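Local coordinates for YciF Bacterial Stress Response Protein (Salmonella enterica subsp. enterica serovar Typhimurium, PDB 4ERU) that is of unknown biochemical function but, as a bacterial stress response protein with a ferritin-like helix bundle, binds two magnesium ions in the crystal, at residues L31-L34 against A35-T38; G83-E86 against E87-V91. All coordinates share one frame; numbering follows the deposited sequence. Where two conformers were deposited one is given.

How the interactions relate
Interactions 1 and 2 are each one run of helix, on helix 9-37 and helix 79-93 of the same ferritin-like bundle, with centres about 12 Å apart. They meet through side chains: Lys33 CE lies 3.4 Å from Asn89 OD1, and Leu34 CD2 packs 4.0 Å from Ala88 CB. Interaction 1 supplies Lys33 and Arg36 to the D-malate pocket, which Ile92 and Arg101 complete, whereas interaction 2 stays back from the ligand, the Asn89 side chain being about 8 Å away. A magnesium ion lies about 7 Å from the Leu31 side chain, and one lies about 10 Å from that of Ile85.

Interaction 1. Residues L31-L34 against A35-T38; sequences LPKL and ARAT. With MLT (D-malate), chain C.
Arg36 folds back over the turn that precedes it, laying one face of its guanidinium against Lys33, whose CA sits 3.6 Å above the plane toward the rim of the group. Lys33 CB comes 3.7 Å from Arg36 NH2, and Pro32 CB comes within 3.9 Å of Arg36 NH1. Two N-H groups of the arginine are given to one carboxylate of D-malate: NE reaches O5 at 2.6 Å in an almost straight bond (172°), and NH2 reaches O4 at 3.0 Å. This paired, edge-on grip fixes the rotation of the carboxylate. The bend at chi3 (-61°) of Arg36 turns the guanidinium back toward Lys33. Lys33 contributes its aliphatic part to the same carboxylate, with CD 3.2 Å from malate O4. Its CG is anti to the backbone N (chi1 164°), and the chain then bends at each later torsion. Lys33 NZ stays 4.3 Å from malate O4, so of the two only Arg36 bonds the carboxylate; the lysine's charge probably still favours the anion.

Behind them the backbone bonds Ala35 N to Leu31 O, Arg36 N to Pro32 O and Ala37 N to Lys33 O close the end of the helix, which is kinked where Pro32 N and Lys33 N make no bond to the turn before. Outside it, Thr38 OG1 is hydrogen-bonded to Asp102 OD1, and Arg101 NH1 to Ala37 O. Helix 79-93 packs against Lys33, Leu34 and Ala37 through Ile92, while Phe47 of helix 41-66 touches Leu31 and Ala35, so the end of helix 9-37 packs on both and is bonded to the start of helix 99-130.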
ATOM      1  N   LEU A  31     -11.009 -11.074  -7.384  1.00 43.81           N
ATOM      2  CA  LEU A  31     -11.157 -10.253  -8.566  1.00 43.56           C
ATOM      3  C   LEU A  31     -12.435 -10.549  -9.354  1.00 45.36           C
ATOM      4  O   LEU A  31     -13.012  -9.636  -9.913  1.00 43.73           O
ATOM      5  CB  LEU A  31      -9.928 -10.337  -9.471  1.00 41.73           C
ATOM      6  CG  LEU A  31      -8.763  -9.412  -8.990  1.00 40.80           C
ATOM      7  CD1 LEU A  31      -7.440  -9.835  -9.627  1.00 41.11           C
ATOM      8  CD2 LEU A  31      -9.076  -7.981  -9.338  1.00 41.87           C
ATOM      9  N   PRO A  32     -12.886 -11.816  -9.395  1.00 45.01           N
ATOM     10  CA  PRO A  32     -14.131 -12.042 -10.169  1.00 45.81           C
ATOM     11  C   PRO A  32     -15.344 -11.250  -9.665  1.00 44.06           C
ATOM     12  O   PRO A  32     -16.117 -10.703 -10.458  1.00 44.66           O
ATOM     13  CB  PRO A  32     -14.366 -13.550  -9.991  1.00 42.95           C
ATOM     14  CG  PRO A  32     -12.972 -14.107  -9.844  1.00 44.80           C
ATOM     15  CD  PRO A  32     -12.331 -13.094  -8.906  1.00 44.11           C
ATOM     16  N   LYS A  33     -15.507 -11.227  -8.350  1.00 44.33           N
ATOM     17  CA  LYS A  33     -16.562 -10.459  -7.733  1.00 45.84           C
ATOM     18  C   LYS A  33     -16.411  -8.965  -7.993  1.00 48.72           C
ATOM     19  O   LYS A  33     -17.401  -8.266  -8.271  1.00 44.64           O
ATOM     20  CB  LYS A  33     -16.594 -10.718  -6.235  1.00 50.23           C
ATOM     21  CG  LYS A  33     -17.391  -9.656  -5.542  1.00 52.72           C
ATOM     22  CD  LYS A  33     -18.374 -10.242  -4.631  1.00 60.00           C
ATOM     23  CE  LYS A  33     -17.844 -10.311  -3.253  1.00 59.18           C
ATOM     24  NZ  LYS A  33     -19.037  -9.983  -2.437  1.00 57.27           N
ATOM     25  N   LEU A  34     -15.168  -8.469  -7.920  1.00 49.20           N
ATOM     26  CA  LEU A  34     -14.932  -7.062  -8.222  1.00 47.43           C
ATOM     27  C   LEU A  34     -15.358  -6.747  -9.656  1.00 43.25           C
ATOM     28  O   LEU A  34     -15.981  -5.712  -9.910  1.00 45.28           O
ATOM     29  CB  LEU A  34     -13.454  -6.661  -7.988  1.00 42.62           C
ATOM     30  CG  LEU A  34     -12.911  -6.868  -6.579  1.00 44.76           C
ATOM     31  CD1 LEU A  34     -11.472  -6.324  -6.384  1.00 45.14           C
ATOM     32  CD2 LEU A  34     -13.861  -6.263  -5.517  1.00 48.50           C
ATOM     33  N   ALA A  35     -15.042  -7.640 -10.588  1.00 45.38           N
ATOM     34  CA  ALA A  35     -15.417  -7.412 -11.958  1.00 47.35           C
ATOM     35  C   ALA A  35     -16.938  -7.357 -12.102  1.00 47.37           C
ATOM     36  O   ALA A  35     -17.439  -6.528 -12.850  1.00 53.50           O
ATOM     37  CB  ALA A  35     -14.809  -8.482 -12.903  1.00 38.46           C
ATOM     38  N   ARG A  36     -17.666  -8.194 -11.355  1.00 48.44           N
ATOM     39  CA  ARG A  36     -19.155  -8.241 -11.476  1.00 51.20           C
ATOM     40  C   ARG A  36     -19.806  -7.045 -10.829  1.00 50.02           C
ATOM     41  O   ARG A  36     -20.839  -6.575 -11.298  1.00 51.39           O
ATOM     42  CB  ARG A  36     -19.733  -9.481 -10.782  1.00 48.99           C
ATOM     43  CG  ARG A  36     -19.344 -10.763 -11.392  1.00 44.96           C
ATOM     44  CD  ARG A  36     -20.194 -11.914 -10.845  1.00 49.73           C
ATOM     45  NE  ARG A  36     -20.086 -12.149  -9.407  1.00 42.72           N
ATOM     46  CZ  ARG A  36     -19.176 -12.909  -8.789  1.00 43.32           C
ATOM     47  NH1 ARG A  36     -18.211 -13.539  -9.452  1.00 39.55           N
ATOM     48  NH2 ARG A  36     -19.231 -13.039  -7.473  1.00 44.54           N
ATOM     49  N   ALA A  37     -19.182  -6.563  -9.749  1.00 49.16           N
ATOM     50  CA  ALA A  37     -19.748  -5.526  -8.889  1.00 47.58           C
ATOM     51  C   ALA A  37     -19.802  -4.160  -9.552  1.00 49.15           C
ATOM     52  O   ALA A  37     -20.536  -3.271  -9.112  1.00 51.47           O
ATOM     53  CB  ALA A  37     -18.983  -5.447  -7.577  1.00 50.71           C
ATOM     54  N   THR A  38     -19.048  -3.982 -10.623  1.00 52.30           N
ATOM     55  CA  THR A  38     -19.117  -2.710 -11.322  1.00 56.73           C
ATOM     56  C   THR A  38     -19.968  -2.782 -12.573  1.00 65.55           C
ATOM     57  O   THR A  38     -19.873  -3.750 -13.349  1.00 65.83           O
ATOM     58  CB  THR A  38     -17.729  -2.108 -11.637  1.00 52.52           C
ATOM     59  OG1 THR A  38     -17.910  -0.993 -12.516  1.00 56.07           O
ATOM     60  CG2 THR A  38     -16.800  -3.117 -12.275  1.00 46.83           C
TER
HETATM   61  C1  MLT C 201     -23.318  -7.282  -5.715  1.00 74.63           C
HETATM   62  O1  MLT C 201     -23.636  -6.819  -4.599  1.00 76.50           O
HETATM   63  O2  MLT C 201     -23.243  -6.578  -6.746  1.00 65.53           O
HETATM   64  C2  MLT C 201     -23.014  -8.747  -5.820  1.00 77.47           C
HETATM   65  O3  MLT C 201     -22.726  -9.267  -4.518  1.00 77.26           O
HETATM   66  C3  MLT C 201     -21.805  -8.952  -6.726  1.00 70.59           C
HETATM   67  C4  MLT C 201     -21.605 -10.428  -6.972  1.00 62.80           C
HETATM   68  O4  MLT C 201     -21.078 -11.117  -6.072  1.00 54.99           O
HETATM   69  O5  MLT C 201     -21.971 -10.902  -8.067  1.00 58.00           O

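Interaction 2. Residues G83-E86 against E87-V91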
ATOM      1  N   GLY A  83      -7.218  -7.932   4.714  1.00 43.86           N
ATOM      2  CA  GLY A  83      -7.955  -6.736   5.163  1.00 42.31           C
ATOM      3  C   GLY A  83      -8.289  -5.820   3.977  1.00 40.49           C
ATOM      4  O   GLY A  83      -9.408  -5.292   3.891  1.00 42.42           O
ATOM      5  N   LEU A  84      -7.335  -5.638   3.051  1.00 38.90           N
ATOM      6  CA  LEU A  84      -7.614  -4.809   1.843  1.00 43.50           C
ATOM      7  C   LEU A  84      -8.734  -5.375   0.979  1.00 45.18           C
ATOM      8  O   LEU A  84      -9.612  -4.631   0.491  1.00 44.69           O
ATOM      9  CB  LEU A  84      -6.337  -4.572   1.014  1.00 39.85           C
ATOM     10  CG  LEU A  84      -5.225  -3.781   1.733  1.00 44.90           C
ATOM     11  CD1 LEU A  84      -3.958  -3.593   0.864  1.00 46.28           C
ATOM     12  CD2 LEU A  84      -5.730  -2.404   2.239  1.00 41.28           C
ATOM     13  N   ILE A  85      -8.750  -6.690   0.813  1.00 40.73           N
ATOM     14  CA  ILE A  85      -9.857  -7.325   0.094  1.00 39.79           C
ATOM     15  C   ILE A  85     -11.191  -7.199   0.844  1.00 43.11           C
ATOM     16  O   ILE A  85     -12.219  -6.985   0.223  1.00 45.56           O
ATOM     17  CB  ILE A  85      -9.548  -8.816  -0.250  1.00 40.36           C
ATOM     18  CG1 ILE A  85      -8.394  -8.874  -1.255  1.00 41.17           C
ATOM     19  CG2 ILE A  85     -10.777  -9.499  -0.868  1.00 40.30           C
ATOM     20  CD1 ILE A  85      -7.758 -10.228  -1.462  1.00 43.03           C
ATOM     21  N   GLU A  86     -11.165  -7.345   2.171  0.54 45.60           N
ATOM     22  CA  GLU A  86     -12.374  -7.162   2.989  0.54 46.23           C
ATOM     23  C   GLU A  86     -12.961  -5.756   2.774  0.54 46.72           C
ATOM     24  O   GLU A  86     -14.177  -5.600   2.641  0.54 47.44           O
ATOM     25  CB  GLU A  86     -12.080  -7.413   4.483  0.54 47.59           C
ATOM     26  CG  GLU A  86     -11.706  -8.853   4.800  0.54 52.91           C
ATOM     27  CD  GLU A  86     -11.591  -9.156   6.297  0.54 57.17           C
ATOM     28  OE1 GLU A  86     -11.311  -8.235   7.109  0.54 55.00           O
ATOM     29  OE2 GLU A  86     -11.757 -10.345   6.647  0.54 59.42           O
ATOM     30  N   GLU A  87     -12.088  -4.748   2.729  1.00 44.58           N
ATOM     31  CA  GLU A  87     -12.489  -3.344   2.465  1.00 44.75           C
ATOM     32  C   GLU A  87     -13.157  -3.161   1.110  1.00 45.33           C
ATOM     33  O   GLU A  87     -14.155  -2.453   1.013  1.00 47.69           O
ATOM     34  CB  GLU A  87     -11.317  -2.373   2.619  1.00 43.72           C
ATOM     35  CG  GLU A  87     -10.751  -2.384   4.086  1.00 88.30           C
ATOM     36  CD  GLU A  87      -9.803  -1.195   4.418  1.00 92.27           C
ATOM     37  OE1 GLU A  87      -9.573  -0.326   3.532  1.00 93.63           O
ATOM     38  OE2 GLU A  87      -9.286  -1.128   5.563  1.00 90.32           O
ATOM     39  N   ALA A  88     -12.627  -3.816   0.069  1.00 44.96           N
ATOM     40  CA  ALA A  88     -13.269  -3.768  -1.247  1.00 43.47           C
ATOM     41  C   ALA A  88     -14.665  -4.398  -1.176  1.00 48.02           C
ATOM     42  O   ALA A  88     -15.619  -3.871  -1.778  1.00 45.95           O
ATOM     43  CB  ALA A  88     -12.415  -4.460  -2.301  1.00 45.71           C
ATOM     44  N   ASN A  89     -14.798  -5.502  -0.433  1.00 46.05           N
ATOM     45  CA  ASN A  89     -16.109  -6.129  -0.274  1.00 45.82           C
ATOM     46  C   ASN A  89     -17.090  -5.281   0.518  1.00 48.77           C
ATOM     47  O   ASN A  89     -18.281  -5.288   0.194  1.00 49.65           O
ATOM     48  CB  ASN A  89     -16.013  -7.565   0.288  1.00 51.98           C
ATOM     49  CG  ASN A  89     -15.340  -8.512  -0.692  1.00 60.05           C
ATOM     50  OD1 ASN A  89     -15.441  -8.330  -1.914  1.00 59.66           O
ATOM     51  ND2 ASN A  89     -14.609  -9.492  -0.171  1.00 63.37           N
ATOM     52  N   GLU A  90     -16.600  -4.572   1.540  1.00 48.41           N
ATOM     53  CA  GLU A  90     -17.438  -3.646   2.311  1.00 52.85           C
ATOM     54  C   GLU A  90     -17.926  -2.490   1.411  1.00 52.44           C
ATOM     55  O   GLU A  90     -19.056  -2.032   1.524  1.00 54.33           O
ATOM     56  CB  GLU A  90     -16.700  -3.092   3.546  1.00 56.79           C
ATOM     57  CG  GLU A  90     -17.640  -2.289   4.527  1.00 93.03           C
ATOM     58  CD  GLU A  90     -16.898  -1.390   5.571  1.00107.88           C
ATOM     59  OE1 GLU A  90     -15.663  -1.174   5.423  1.00107.23           O
ATOM     60  OE2 GLU A  90     -17.560  -0.885   6.535  1.00107.98           O
ATOM     61  N   VAL A  91     -17.066  -2.029   0.512  1.00 48.82           N
ATOM     62  CA  VAL A  91     -17.466  -1.043  -0.451  1.00 49.95           C
ATOM     63  C   VAL A  91     -18.686  -1.529  -1.239  1.00 47.22           C
ATOM     64  O   VAL A  91     -19.654  -0.784  -1.403  1.00 45.18           O
ATOM     65  CB  VAL A  91     -16.281  -0.651  -1.391  1.00 54.99           C
ATOM     66  CG1 VAL A  91     -16.780   0.014  -2.680  1.00 55.43           C
ATOM     67  CG2 VAL A  91     -15.292   0.262  -0.619  1.00 54.45           C
TER
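A chi1 of -66° sets Asn89 CG beside its backbone N, and the same value in Ile85 leaves CG2 anti to N; the two side chains, one turn apart, lie side by side, pointing the same way. The meeting is between Ile85 CG2 and Asn89 ND2, at 3.9 Å, a loose van der Waals touch. Asn89 ND2 also passes 3.5 Å from Ile85 O, but the angle is too poor for a hydrogen bond, and that oxygen is taken by Asn89 N at 3.0 Å instead. Glu87 has a similar first torsion (-62°), which brings its CG to 3.2 Å from Gly83 O, the acceptor of its own backbone N-H; beyond CG the chain runs on extended.

Along this length the backbone makes regular i to i+4 bonds, from Glu87 N to Gly83 O through Glu90 N to Glu86 O. Leu84 and Val91 face helix 99-130, packing on Val112 and Ala104 among others, and Ala88 and Asn89 meet Leu34 and Lys33 of helix 9-37. Glu87 packs on Val79 of the second subunit, and Glu90 on Met4 of that same subunit.

Chemically, then, the side chains add van der Waals contacts to an ordinary helix, among them the Ile85 methyl against the Asn89 amide, and no side-chain hydrogen bond joins the two halves: backbone bonds bind one turn to the next, and the glutamate carboxylates take no part.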